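Side-chain contacts in putative glycosyl hydrolase (Bacteroides thetaiotaomicron VPI-5482, PDB 3K11), which is of unknown function but is probably a glycoside hydrolase of family 88, built on the six-hairpin helical barrel of that clan: residues 13-18 with 422-427; 306-311 with 322-327; 311-316 with 351-356. All blocks are in the same frame, centred on the assembly; numbering follows the deposited sequence.

Contact 1. Residues 13-18 with 422-427; sequences LHLLQP and NDSAVQ. With EDO (1,2-ethanediol), chain J; EDO (1,2-ethanediol), chain S.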
ATOM      1  N   LEU A  13      17.075  -8.666 -25.597  1.00 52.49           N
ATOM      2  CA  LEU A  13      17.129  -7.925 -24.326  1.00 48.36           C
ATOM      3  C   LEU A  13      16.182  -8.598 -23.317  1.00 44.81           C
ATOM      4  O   LEU A  13      16.445  -8.597 -22.108  1.00 38.10           O
ATOM      5  CB  LEU A  13      16.756  -6.436 -24.551  1.00 47.37           C
ATOM      6  CG  LEU A  13      17.699  -5.601 -25.430  1.00 47.97           C
ATOM      7  CD1 LEU A  13      17.069  -4.263 -25.810  1.00 38.67           C
ATOM      8  CD2 LEU A  13      19.036  -5.426 -24.737  1.00 43.46           C
ATOM      9  N   HIS A  14      15.087  -9.173 -23.839  1.00 45.94           N
ATOM     10  CA  HIS A  14      14.095  -9.924 -23.033  1.00 46.84           C
ATOM     11  C   HIS A  14      14.610 -11.228 -22.381  1.00 49.78           C
ATOM     12  O   HIS A  14      13.923 -11.819 -21.527  1.00 50.48           O
ATOM     13  CB  HIS A  14      12.874 -10.259 -23.882  1.00 48.50           C
ATOM     14  CG  HIS A  14      13.141 -11.210 -25.011  1.00 55.27           C
ATOM     15  ND1 HIS A  14      12.838 -12.553 -24.934  1.00 61.03           N
ATOM     16  CD2 HIS A  14      13.652 -11.008 -26.251  1.00 55.73           C
ATOM     17  CE1 HIS A  14      13.162 -13.140 -26.076  1.00 64.60           C
ATOM     18  NE2 HIS A  14      13.657 -12.225 -26.891  1.00 59.26           N
ATOM     19  N   LEU A  15      15.785 -11.690 -22.808  1.00 50.34           N
ATOM     20  CA  LEU A  15      16.415 -12.865 -22.231  1.00 50.63           C
ATOM     21  C   LEU A  15      17.620 -12.502 -21.336  1.00 49.89           C
ATOM     22  O   LEU A  15      18.252 -13.411 -20.817  1.00 50.34           O
ATOM     23  CB  LEU A  15      16.760 -13.900 -23.340  1.00 50.86           C
ATOM     24  CG  LEU A  15      15.560 -14.761 -23.851  1.00 55.46           C
ATOM     25  CD1 LEU A  15      15.846 -15.390 -25.219  1.00 57.25           C
ATOM     26  CD2 LEU A  15      15.045 -15.879 -22.854  1.00 53.96           C
ATOM     27  N   LEU A  16      17.903 -11.201 -21.120  1.00 49.11           N
ATOM     28  CA  LEU A  16      18.988 -10.739 -20.185  1.00 49.74           C
ATOM     29  C   LEU A  16      18.778 -11.248 -18.766  1.00 50.41           C
ATOM     30  O   LEU A  16      17.625 -11.283 -18.285  1.00 48.01           O
ATOM     31  CB  LEU A  16      19.059  -9.203 -20.054  1.00 48.56           C
ATOM     32  CG  LEU A  16      19.630  -8.321 -21.156  1.00 52.57           C
ATOM     33  CD1 LEU A  16      19.444  -6.806 -20.830  1.00 42.94           C
ATOM     34  CD2 LEU A  16      21.086  -8.685 -21.352  1.00 50.46           C
ATOM     35  N   GLN A  17      19.880 -11.602 -18.098  1.00 47.84           N
ATOM     36  CA  GLN A  17      19.829 -12.144 -16.751  1.00 44.22           C
ATOM     37  C   GLN A  17      19.444 -11.034 -15.756  1.00 41.01           C
ATOM     38  O   GLN A  17      20.136 -10.041 -15.626  1.00 38.43           O
ATOM     39  CB  GLN A  17      21.152 -12.808 -16.352  1.00 45.85           C
ATOM     40  CG  GLN A  17      21.239 -13.279 -14.850  1.00 52.08           C
ATOM     41  CD  GLN A  17      20.153 -14.307 -14.428  1.00 60.91           C
ATOM     42  OE1 GLN A  17      19.921 -15.302 -15.129  1.00 65.31           O
ATOM     43  NE2 GLN A  17      19.508 -14.068 -13.265  1.00 47.34           N
ATOM     44  N   PRO A  18      18.287 -11.180 -15.096  1.00 34.36           N
ATOM     45  CA  PRO A  18      17.932 -10.220 -14.040  1.00 31.11           C
ATOM     46  C   PRO A  18      18.867 -10.277 -12.832  1.00 31.95           C
ATOM     47  O   PRO A  18      19.330 -11.340 -12.448  1.00 32.33           O
ATOM     48  CB  PRO A  18      16.533 -10.681 -13.611  1.00 30.74           C
ATOM     49  CG  PRO A  18      16.016 -11.449 -14.820  1.00 31.49           C
ATOM     50  CD  PRO A  18      17.221 -12.169 -15.332  1.00 35.28           C
ATOM     51  N   ASN A 422      10.082 -20.730 -18.383  1.00 22.20           N
ATOM     52  CA  ASN A 422       9.493 -20.367 -19.663  1.00 22.25           C
ATOM     53  C   ASN A 422       9.536 -18.852 -19.756  1.00 23.75           C
ATOM     54  O   ASN A 422       8.946 -18.167 -18.939  1.00 25.03           O
ATOM     55  CB  ASN A 422       8.062 -20.903 -19.755  1.00 23.90           C
ATOM     56  CG  ASN A 422       7.511 -20.828 -21.143  1.00 22.73           C
ATOM     57  OD1 ASN A 422       7.969 -20.029 -21.964  1.00 25.05           O
ATOM     58  ND2 ASN A 422       6.511 -21.650 -21.421  1.00 21.28           N
ATOM     59  N   ASP A 423      10.246 -18.321 -20.741  1.00 22.97           N
ATOM     60  CA  ASP A 423      10.332 -16.851 -20.861  1.00 23.90           C
ATOM     61  C   ASP A 423      10.875 -16.219 -19.563  1.00 26.58           C
ATOM     62  O   ASP A 423      10.477 -15.139 -19.190  1.00 25.08           O
ATOM     63  CB  ASP A 423       8.927 -16.341 -21.223  1.00 23.76           C
ATOM     64  CG  ASP A 423       8.916 -15.194 -22.169  1.00 27.67           C
ATOM     65  OD1 ASP A 423       9.978 -14.692 -22.580  1.00 26.72           O
ATOM     66  OD2 ASP A 423       7.797 -14.797 -22.478  1.00 24.30           O
ATOM     67  N   SER A 424      11.819 -16.910 -18.894  1.00 24.19           N
ATOM     68  CA  SER A 424      12.541 -16.410 -17.738  1.00 25.29           C
ATOM     69  C   SER A 424      11.730 -16.427 -16.458  1.00 23.54           C
ATOM     70  O   SER A 424      12.186 -15.884 -15.446  1.00 22.61           O
ATOM     71  CB  SER A 424      13.070 -14.974 -17.983  1.00 28.60           C
ATOM     72  OG  SER A 424      13.920 -14.899 -19.111  1.00 28.21           O
ATOM     73  N   ALA A 425      10.538 -17.028 -16.497  1.00 22.72           N
ATOM     74  CA  ALA A 425       9.647 -17.144 -15.320  1.00 22.24           C
ATOM     75  C   ALA A 425       9.448 -18.624 -14.968  1.00 23.15           C
ATOM     76  O   ALA A 425       9.311 -19.458 -15.849  1.00 23.27           O
ATOM     77  CB  ALA A 425       8.258 -16.506 -15.630  1.00 21.14           C
ATOM     78  N   VAL A 426       9.361 -18.922 -13.672  1.00 22.81           N
ATOM     79  CA  VAL A 426       9.004 -20.257 -13.222  1.00 22.13           C
ATOM     80  C   VAL A 426       7.557 -20.531 -13.600  1.00 24.89           C
ATOM     81  O   VAL A 426       6.674 -19.728 -13.283  1.00 22.61           O
ATOM     82  CB  VAL A 426       9.171 -20.375 -11.705  1.00 22.32           C
ATOM     83  CG1 VAL A 426       8.579 -21.693 -11.191  1.00 24.91           C
ATOM     84  CG2 VAL A 426      10.655 -20.219 -11.294  1.00 22.17           C
ATOM     85  N   GLN A 427       7.311 -21.627 -14.338  1.00 22.76           N
ATOM     86  CA  GLN A 427       5.962 -22.069 -14.651  1.00 21.87           C
ATOM     87  C   GLN A 427       5.753 -23.500 -14.237  1.00 24.12           C
ATOM     88  O   GLN A 427       6.644 -24.326 -14.382  1.00 24.45           O
ATOM     89  CB  GLN A 427       5.660 -21.886 -16.137  1.00 23.14           C
ATOM     90  CG  GLN A 427       5.541 -20.415 -16.554  1.00 24.53           C
ATOM     91  CD  GLN A 427       4.228 -19.753 -16.118  1.00 24.29           C
ATOM     92  OE1 GLN A 427       3.257 -20.443 -15.815  1.00 24.48           O
ATOM     93  NE2 GLN A 427       4.160 -18.411 -16.189  1.00 25.60           N
TER
HETATM   94  C1  EDO J   9       9.179 -11.315 -24.341  1.00 41.11           C
HETATM   95  O1  EDO J   9       9.790 -12.033 -23.257  1.00 44.53           O
HETATM   96  C2  EDO J   9       7.694 -11.589 -24.440  1.00 31.40           C
HETATM   97  O2  EDO J   9       7.510 -12.989 -24.274  1.00 37.91           O
HETATM   98  C1  EDO S  18      16.846 -17.525 -13.366  1.00 64.63           C
HETATM   99  O1  EDO S  18      16.735 -16.378 -14.258  1.00 54.32           O
HETATM  100  C2  EDO S  18      18.239 -17.688 -12.751  1.00 68.45           C
HETATM  101  O2  EDO S  18      18.496 -16.756 -11.675  1.00 64.34           O
HETATM  102  O   HOH W   1      15.099 -12.197 -18.485  1.00 31.31           O
HETATM  103  O   HOH W   2      12.610 -14.352 -21.557  1.00 36.72           O
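Ser424 OG sits between two waters that tie it to the loop carrying His14 and Leu15. It donates to water 1 and accepts from water 2, the latter at 2.8 Å from Ser424 OG. The serine lies in the type I' turn Asn422 to Ala425 of a β-hairpin, strands 420-422 and 425-427, and its CB points at the 3-10 segment 13-15. With its OG beside the backbone N (chi1 -58°), the hydroxyl reaches the waters while keeping 4.0 Å from the methyl Leu15 CD2. Toward residues 13-18, water 1 donates to Leu16 O, 2.7 Å from the water, and, in a longer bond of 3.3 Å from water 1, to His14 O. Water 2 lies 2.9 Å from His14 O and 2.8 Å from Asp423 OD1, with more acceptors around it than it has protons, so these bonds are probably shared. The two segments therefore meet largely through solvent.

Asp423 holds a 1,2-ethanediol, probably from the crystallisation liquor, between its carboxylate and the His14 ring. One diol hydroxyl donates to each oxygen: O1 of the diol to Asp423 OD1, and O2 to Asp423 OD2 at 2.6 Å. The same O1 lies obliquely against the imidazole. Arg193 of the second subunit forms a salt bridge with Asp423 OD2, placing this corner of the hairpin at the subunit interface. Gln17, bent at chi2, folds onto the next residue: its NE2 donates to O2 of a second ethanediol and to a lone pair of Pro18 O, 2.9 Å from Gln17 NE2.

Contact 2. Residues 306-311 with 322-327; sequences LQSGEG and SYLETS. With EDO (1,2-ethanediol), chain C.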
ATOM      1  N   LEU A 306       0.134 -10.488  -1.283  1.00 24.64           N
ATOM      2  CA  LEU A 306       1.068  -9.605  -0.589  1.00 21.50           C
ATOM      3  C   LEU A 306       2.494 -10.141  -0.478  1.00 23.44           C
ATOM      4  O   LEU A 306       3.326  -9.573   0.238  1.00 24.45           O
ATOM      5  CB  LEU A 306       0.500  -9.274   0.782  1.00 23.56           C
ATOM      6  CG  LEU A 306      -0.837  -8.504   0.706  1.00 23.71           C
ATOM      7  CD1 LEU A 306      -1.517  -8.496   2.137  1.00 25.01           C
ATOM      8  CD2 LEU A 306      -0.618  -7.072   0.133  1.00 23.67           C
ATOM      9  N   GLN A 307       2.804 -11.191  -1.223  1.00 24.78           N
ATOM     10  CA  GLN A 307       4.171 -11.659  -1.279  1.00 24.83           C
ATOM     11  C   GLN A 307       5.056 -10.542  -1.832  1.00 23.71           C
ATOM     12  O   GLN A 307       4.724  -9.906  -2.845  1.00 22.87           O
ATOM     13  CB  GLN A 307       4.280 -12.868  -2.208  1.00 22.40           C
ATOM     14  CG  GLN A 307       5.662 -13.548  -2.133  1.00 20.54           C
ATOM     15  CD  GLN A 307       5.733 -14.788  -2.992  1.00 20.97           C
ATOM     16  OE1 GLN A 307       5.101 -14.844  -4.018  1.00 22.42           O
ATOM     17  NE2 GLN A 307       6.541 -15.767  -2.585  1.00 21.33           N
ATOM     18  N   SER A 308       6.197 -10.298  -1.191  1.00 23.07           N
ATOM     19  CA  SER A 308       7.137  -9.285  -1.656  1.00 23.24           C
ATOM     20  C   SER A 308       7.899  -9.753  -2.866  1.00 26.09           C
ATOM     21  O   SER A 308       7.941 -10.952  -3.192  1.00 22.54           O
ATOM     22  CB  SER A 308       8.183  -8.940  -0.554  1.00 22.99           C
ATOM     23  OG  SER A 308       9.190  -9.974  -0.493  1.00 22.79           O
ATOM     24  N   GLY A 309       8.551  -8.803  -3.523  1.00 25.03           N
ATOM     25  CA  GLY A 309       9.458  -9.080  -4.607  1.00 22.87           C
ATOM     26  C   GLY A 309      10.667  -9.924  -4.272  1.00 23.57           C
ATOM     27  O   GLY A 309      11.359 -10.373  -5.162  1.00 24.82           O
ATOM     28  N   GLU A 310      10.931 -10.123  -2.976  1.00 23.44           N
ATOM     29  CA  GLU A 310      12.014 -10.950  -2.501  1.00 23.93           C
ATOM     30  C   GLU A 310      11.526 -12.348  -2.152  1.00 25.20           C
ATOM     31  O   GLU A 310      12.332 -13.212  -1.781  1.00 26.12           O
ATOM     32  CB  GLU A 310      12.693 -10.340  -1.260  1.00 24.62           C
ATOM     33  CG  GLU A 310      13.270  -8.950  -1.525  1.00 23.93           C
ATOM     34  CD  GLU A 310      14.175  -8.935  -2.742  1.00 25.69           C
ATOM     35  OE1 GLU A 310      15.049  -9.833  -2.874  1.00 28.51           O
ATOM     36  OE2 GLU A 310      14.014  -8.031  -3.586  1.00 29.03           O
ATOM     37  N   GLY A 311      10.215 -12.575  -2.266  1.00 25.90           N
ATOM     38  CA  GLY A 311       9.645 -13.901  -1.989  1.00 20.99           C
ATOM     39  C   GLY A 311       9.166 -14.056  -0.553  1.00 23.02           C
ATOM     40  O   GLY A 311       8.324 -14.873  -0.268  1.00 24.49           O
ATOM     41  N   SER A 322       7.278  -2.829   6.542  1.00 24.38           N
ATOM     42  CA  SER A 322       7.649  -3.611   7.710  1.00 24.93           C
ATOM     43  C   SER A 322       8.624  -4.721   7.256  1.00 27.66           C
ATOM     44  O   SER A 322       8.658  -5.101   6.094  1.00 23.90           O
ATOM     45  CB  SER A 322       6.455  -4.221   8.439  1.00 25.38           C
ATOM     46  OG  SER A 322       5.720  -5.145   7.662  1.00 23.43           O
ATOM     47  N   TYR A 323       9.420  -5.222   8.178  1.00 23.83           N
ATOM     48  CA  TYR A 323      10.482  -6.140   7.749  1.00 25.36           C
ATOM     49  C   TYR A 323      10.001  -7.450   7.187  1.00 24.54           C
ATOM     50  O   TYR A 323       8.932  -7.928   7.552  1.00 24.43           O
ATOM     51  CB  TYR A 323      11.492  -6.366   8.872  1.00 24.35           C
ATOM     52  CG  TYR A 323      11.105  -7.128  10.090  1.00 21.97           C
ATOM     53  CD1 TYR A 323      11.141  -8.513  10.096  1.00 23.96           C
ATOM     54  CD2 TYR A 323      10.844  -6.488  11.293  1.00 26.80           C
ATOM     55  CE1 TYR A 323      10.885  -9.218  11.230  1.00 23.17           C
ATOM     56  CE2 TYR A 323      10.549  -7.211  12.443  1.00 24.36           C
ATOM     57  CZ  TYR A 323      10.590  -8.574  12.413  1.00 25.91           C
ATOM     58  OH  TYR A 323      10.380  -9.311  13.564  1.00 24.64           O
ATOM     59  N   LEU A 324      10.838  -8.057   6.332  1.00 26.45           N
ATOM     60  CA  LEU A 324      10.560  -9.359   5.754  1.00 24.41           C
ATOM     61  C   LEU A 324      10.903 -10.422   6.792  1.00 24.77           C
ATOM     62  O   LEU A 324      12.035 -10.483   7.272  1.00 24.16           O
ATOM     63  CB  LEU A 324      11.387  -9.562   4.495  1.00 23.54           C
ATOM     64  CG  LEU A 324      11.094  -8.560   3.353  1.00 24.33           C
ATOM     65  CD1 LEU A 324      12.027  -8.762   2.119  1.00 28.51           C
ATOM     66  CD2 LEU A 324       9.589  -8.624   2.956  1.00 22.04           C
ATOM     67  N   GLU A 325       9.971 -11.308   7.066  1.00 23.64           N
ATOM     68  CA  GLU A 325      10.116 -12.292   8.170  1.00 21.96           C
ATOM     69  C   GLU A 325      10.082 -13.730   7.699  1.00 24.84           C
ATOM     70  O   GLU A 325       9.221 -14.146   6.916  1.00 25.69           O
ATOM     71  CB  GLU A 325       9.026 -11.986   9.195  1.00 23.16           C
ATOM     72  CG  GLU A 325       9.289 -12.528  10.604  1.00 23.48           C
ATOM     73  CD  GLU A 325       8.896 -13.993  10.748  1.00 25.58           C
ATOM     74  OE1 GLU A 325       7.804 -14.328  10.205  1.00 24.29           O
ATOM     75  OE2 GLU A 325       9.615 -14.776  11.436  1.00 23.20           O
ATOM     76  N   THR A 326      11.029 -14.490   8.203  1.00 22.96           N
ATOM     77  CA  THR A 326      11.308 -15.815   7.677  1.00 22.28           C
ATOM     78  C   THR A 326      10.321 -16.880   8.109  1.00 22.82           C
ATOM     79  O   THR A 326       9.924 -17.717   7.287  1.00 25.36           O
ATOM     80  CB  THR A 326      12.724 -16.229   8.101  1.00 23.65           C
ATOM     81  OG1 THR A 326      13.676 -15.276   7.588  1.00 24.35           O
ATOM     82  CG2 THR A 326      13.069 -17.677   7.592  1.00 22.19           C
ATOM     83  N   SER A 327       9.970 -16.920   9.406  1.00 23.74           N
ATOM     84  CA  SER A 327       9.139 -18.035   9.870  1.00 25.06           C
ATOM     85  C   SER A 327       7.759 -18.041   9.190  1.00 25.30           C
ATOM     86  O   SER A 327       7.292 -19.073   8.731  1.00 22.68           O
ATOM     87  CB  SER A 327       8.993 -18.086  11.386  1.00 25.68           C
ATOM     88  OG  SER A 327       8.346 -16.950  11.933  1.00 23.06           O
TER
HETATM   89  C1  EDO C   2      14.805 -13.542  -5.737  1.00 31.34           C
HETATM   90  O1  EDO C   2      15.262 -14.263  -4.583  1.00 29.71           O
HETATM   91  C2  EDO C   2      14.550 -12.111  -5.356  1.00 28.09           C
HETATM   92  O2  EDO C   2      15.767 -11.391  -5.011  1.00 27.94           O
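Leu324 reaches across with its two methyls, each set against a different residue of the 306-311 loop. CD2 lies against the hydroxymethyl of Ser308, 3.7 Å from Leu324 CD2 to Ser308 OG. CD1 meets the aliphatic part of Glu310, 3.8 Å from Leu324 CD1 to Glu310 CB, and the leucine and glutamate side chains run about perpendicular to each other.

What fixes the Ser308 hydroxyl is polar. Its OG lies between the backbone N and the carbonyl carbon (chi1 78°), where it accepts from Glu310 N at 3.0 Å from Ser308 OG, an ST turn, and is also bonded to Phe312 O. The backbone itself closes a type I turn from Ser308 to Gly311. Glu310 points its CB at Leu324, but the chain bends at chi2 and carries the carboxylate away. There OE2 bonds to Tyr389 OH of the second subunit, while OE1 accepts from O2 of an ethanediol at 2.7 Å from Glu310 OE1.

All this belongs to the connection between helices 289-304 and 326-342 in a largely helical chain, consistent with the (α/α)6 barrel expected of family 88; strands 313-314 and 324-325 pair as a small two-stranded antiparallel sheet.

Next to Ser308 in the chain, Gln307 NE2 donates to Gly311 O at 3.1 Å, close to the Gln307 amide plane, and also bonds to Val353 O. The residue after Leu324, Glu325, is the N-cap of helix 326-342. Its OE2 accepts from Ser327 N from above the carboxylate plane, and from Ser327 OG through its syn lone pair, 2.6 Å from Ser327 OG to Glu325 OE2. Cys375 N adds a further bond to the same OE2, and the other oxygen, OE1, takes Ala328 N.

Contact 3. Residues 311-316 with 351-356; sequences GFWHQL and GPVAQL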
ATOM      1  N   GLY A 311      10.215 -12.575  -2.266  1.00 25.90           N
ATOM      2  CA  GLY A 311       9.645 -13.901  -1.989  1.00 20.99           C
ATOM      3  C   GLY A 311       9.166 -14.056  -0.553  1.00 23.02           C
ATOM      4  O   GLY A 311       8.324 -14.873  -0.268  1.00 24.49           O
ATOM      5  N   PHE A 312       9.724 -13.270   0.347  1.00 23.13           N
ATOM      6  CA  PHE A 312       9.281 -13.232   1.733  1.00 23.27           C
ATOM      7  C   PHE A 312       7.971 -12.452   1.829  1.00 22.64           C
ATOM      8  O   PHE A 312       7.639 -11.629   0.958  1.00 25.18           O
ATOM      9  CB  PHE A 312      10.299 -12.479   2.590  1.00 24.07           C
ATOM     10  CG  PHE A 312      11.629 -13.147   2.709  1.00 23.16           C
ATOM     11  CD1 PHE A 312      11.834 -14.148   3.655  1.00 24.30           C
ATOM     12  CD2 PHE A 312      12.691 -12.769   1.888  1.00 24.37           C
ATOM     13  CE1 PHE A 312      13.079 -14.762   3.771  1.00 23.59           C
ATOM     14  CE2 PHE A 312      13.938 -13.355   2.016  1.00 23.69           C
ATOM     15  CZ  PHE A 312      14.118 -14.393   2.922  1.00 25.78           C
ATOM     16  N   TRP A 313       7.291 -12.650   2.947  1.00 22.90           N
ATOM     17  CA  TRP A 313       6.197 -11.802   3.357  1.00 22.88           C
ATOM     18  C   TRP A 313       6.638 -10.869   4.497  1.00 21.68           C
ATOM     19  O   TRP A 313       7.633 -11.109   5.193  1.00 23.83           O
ATOM     20  CB  TRP A 313       4.995 -12.647   3.757  1.00 24.90           C
ATOM     21  CG  TRP A 313       4.241 -13.252   2.628  1.00 23.21           C
ATOM     22  CD1 TRP A 313       3.070 -12.764   2.086  1.00 23.85           C
ATOM     23  CD2 TRP A 313       4.557 -14.432   1.882  1.00 23.06           C
ATOM     24  NE1 TRP A 313       2.645 -13.577   1.061  1.00 23.11           N
ATOM     25  CE2 TRP A 313       3.533 -14.603   0.919  1.00 23.76           C
ATOM     26  CE3 TRP A 313       5.601 -15.365   1.915  1.00 21.37           C
ATOM     27  CZ2 TRP A 313       3.517 -15.661   0.029  1.00 24.43           C
ATOM     28  CZ3 TRP A 313       5.554 -16.465   1.045  1.00 20.63           C
ATOM     29  CH2 TRP A 313       4.526 -16.591   0.113  1.00 22.74           C
ATOM     30  N   HIS A 314       5.915  -9.751   4.606  1.00 24.16           N
ATOM     31  CA  HIS A 314       6.175  -8.709   5.577  1.00 23.62           C
ATOM     32  C   HIS A 314       5.563  -9.033   6.960  1.00 23.69           C
ATOM     33  O   HIS A 314       4.428  -9.557   7.055  1.00 24.02           O
ATOM     34  CB  HIS A 314       5.619  -7.386   5.084  1.00 23.73           C
ATOM     35  CG  HIS A 314       6.280  -6.853   3.858  1.00 22.41           C
ATOM     36  ND1 HIS A 314       7.407  -6.050   3.907  1.00 21.57           N
ATOM     37  CD2 HIS A 314       5.967  -6.993   2.543  1.00 23.41           C
ATOM     38  CE1 HIS A 314       7.751  -5.721   2.667  1.00 24.91           C
ATOM     39  NE2 HIS A 314       6.907  -6.286   1.820  1.00 24.59           N
ATOM     40  N   GLN A 315       6.291  -8.624   8.009  1.00 23.09           N
ATOM     41  CA  GLN A 315       5.935  -8.811   9.444  1.00 22.87           C
ATOM     42  C   GLN A 315       4.485  -8.422   9.729  1.00 23.06           C
ATOM     43  O   GLN A 315       3.769  -9.132  10.417  1.00 22.79           O
ATOM     44  CB  GLN A 315       6.893  -7.980  10.286  1.00 22.29           C
ATOM     45  CG  GLN A 315       6.564  -7.778  11.725  1.00 22.47           C
ATOM     46  CD  GLN A 315       6.812  -8.939  12.590  1.00 23.47           C
ATOM     47  OE1 GLN A 315       6.897 -10.087  12.131  1.00 24.65           O
ATOM     48  NE2 GLN A 315       6.911  -8.669  13.891  1.00 22.08           N
ATOM     49  N   LEU A 316       4.076  -7.257   9.217  1.00 23.77           N
ATOM     50  CA  LEU A 316       2.633  -6.921   9.100  1.00 22.18           C
ATOM     51  C   LEU A 316       2.361  -7.062   7.608  1.00 22.68           C
ATOM     52  O   LEU A 316       2.939  -6.340   6.785  1.00 22.58           O
ATOM     53  CB  LEU A 316       2.305  -5.515   9.581  1.00 22.59           C
ATOM     54  CG  LEU A 316       2.375  -5.341  11.125  1.00 23.38           C
ATOM     55  CD1 LEU A 316       1.998  -3.897  11.564  1.00 23.55           C
ATOM     56  CD2 LEU A 316       1.531  -6.402  11.878  1.00 26.28           C
ATOM     57  N   GLY A 351       2.081 -22.619  -7.701  1.00 21.55           N
ATOM     58  CA  GLY A 351       3.365 -23.280  -7.638  1.00 22.83           C
ATOM     59  C   GLY A 351       4.532 -22.310  -7.613  1.00 22.36           C
ATOM     60  O   GLY A 351       5.445 -22.458  -6.818  1.00 20.75           O
ATOM     61  N   PRO A 352       4.510 -21.309  -8.496  1.00 21.20           N
ATOM     62  CA  PRO A 352       5.612 -20.337  -8.509  1.00 22.86           C
ATOM     63  C   PRO A 352       5.727 -19.459  -7.269  1.00 23.03           C
ATOM     64  O   PRO A 352       6.838 -19.015  -6.927  1.00 23.26           O
ATOM     65  CB  PRO A 352       5.314 -19.518  -9.758  1.00 22.37           C
ATOM     66  CG  PRO A 352       4.560 -20.444 -10.637  1.00 24.81           C
ATOM     67  CD  PRO A 352       3.622 -21.117  -9.658  1.00 21.18           C
ATOM     68  N   VAL A 353       4.602 -19.229  -6.593  1.00 23.09           N
ATOM     69  CA  VAL A 353       4.568 -18.526  -5.315  1.00 20.98           C
ATOM     70  C   VAL A 353       5.310 -19.331  -4.258  1.00 23.66           C
ATOM     71  O   VAL A 353       6.180 -18.829  -3.567  1.00 22.64           O
ATOM     72  CB  VAL A 353       3.131 -18.257  -4.864  1.00 21.61           C
ATOM     73  CG1 VAL A 353       3.116 -17.496  -3.506  1.00 20.29           C
ATOM     74  CG2 VAL A 353       2.383 -17.422  -5.945  1.00 22.38           C
ATOM     75  N   ALA A 354       4.965 -20.604  -4.152  1.00 23.40           N
ATOM     76  CA  ALA A 354       5.616 -21.500  -3.212  1.00 23.70           C
ATOM     77  C   ALA A 354       7.104 -21.622  -3.549  1.00 23.68           C
ATOM     78  O   ALA A 354       7.971 -21.602  -2.664  1.00 23.46           O
ATOM     79  CB  ALA A 354       4.914 -22.872  -3.221  1.00 19.17           C
ATOM     80  N   GLN A 355       7.414 -21.807  -4.830  1.00 23.14           N
ATOM     81  CA  GLN A 355       8.789 -22.000  -5.248  1.00 20.54           C
ATOM     82  C   GLN A 355       9.677 -20.783  -4.908  1.00 23.30           C
ATOM     83  O   GLN A 355      10.790 -20.934  -4.398  1.00 25.30           O
ATOM     84  CB  GLN A 355       8.817 -22.304  -6.746  1.00 23.32           C
ATOM     85  CG  GLN A 355      10.224 -22.653  -7.290  1.00 25.68           C
ATOM     86  CD  GLN A 355      10.232 -23.761  -8.306  1.00 26.11           C
ATOM     87  OE1 GLN A 355       9.370 -24.638  -8.302  1.00 27.69           O
ATOM     88  NE2 GLN A 355      11.261 -23.786  -9.131  1.00 24.27           N
ATOM     89  N   LEU A 356       9.192 -19.591  -5.197  1.00 22.56           N
ATOM     90  CA  LEU A 356       9.905 -18.350  -4.896  1.00 22.73           C
ATOM     91  C   LEU A 356      10.046 -18.218  -3.395  1.00 22.58           C
ATOM     92  O   LEU A 356      11.102 -17.807  -2.865  1.00 22.66           O
ATOM     93  CB  LEU A 356       9.145 -17.144  -5.440  1.00 21.57           C
ATOM     94  CG  LEU A 356       9.722 -15.785  -5.056  1.00 25.08           C
ATOM     95  CD1 LEU A 356      11.187 -15.614  -5.551  1.00 21.14           C
ATOM     96  CD2 LEU A 356       8.830 -14.622  -5.501  1.00 20.72           C
TER
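The indole of Trp313 turns the edge of its six-membered ring (CZ2, CH2) to Val353, whose CG1 lies near the ring plane, 4.0 Å from Trp313 CH2 and equally close to CZ2. One face of the indole is covered by the side chain of Gln307, with CG of that glutamine standing over the benzo ring, 3.7 Å from Gln307 CG to Trp313 CZ2. Tyr332 adds an edge-to-face stack with the tryptophan, and at the pyrrole edge Trp313 NE1 is bonded to Val303 O, so the polar end of this buried ring is satisfied and its rotation is probably restrained.

Trp313 and Val353 cross at about a right angle. CG1 of Val353 stands anti to the backbone N (chi1 -180°), which presents this methyl to the indole edge.

One turn further along the helix, Leu356 meets backbone rather than a side chain: the CA of Gly311, 3.6 Å from Leu356 CG to Gly311 CA and 3.7 Å from Leu356 CD2 to the same CA. Gly311 has a positive phi of 93°. Leu356 O takes up the place where a side chain on Gly311 would stand, and the bare CA lets the backbones approach, the CA atoms of Gly311 and Leu356 being 5.3 Å apart. Phe382 and Ala385 of the second subunit pack on Val353 and Leu356 respectively, and Leu336 of helix 326-342 also touches the valine.

Residues 353 and 356 thus set one flank of helix 347-362 on the connection between helices 289-304 and 326-342, consistent with the (α/α)6 barrel expected of family 88.

Contacts 2 and 3 share Gly311 and have centres about 6 Å apart. They meet in the small sheet of strands 313-314 and 324-325, where Tyr323 O and Gln315 N are probably hydrogen-bonded at 2.8 Å, and Leu324 CD2 packs 3.4 Å from His314 CE1. Contact 1 lies further out, its centre about 33 Å from that of the chain and about 19 Å from the centre of contact 3. It still touches contact 3, since Val426 O lies 3.5 Å from Pro352 CG; it stops about 10 Å short of contact 2, nearest atoms. All three reach the second subunit, and the ethanediols beside them are probably from the crystallisation liquor, though such molecules can mark pockets.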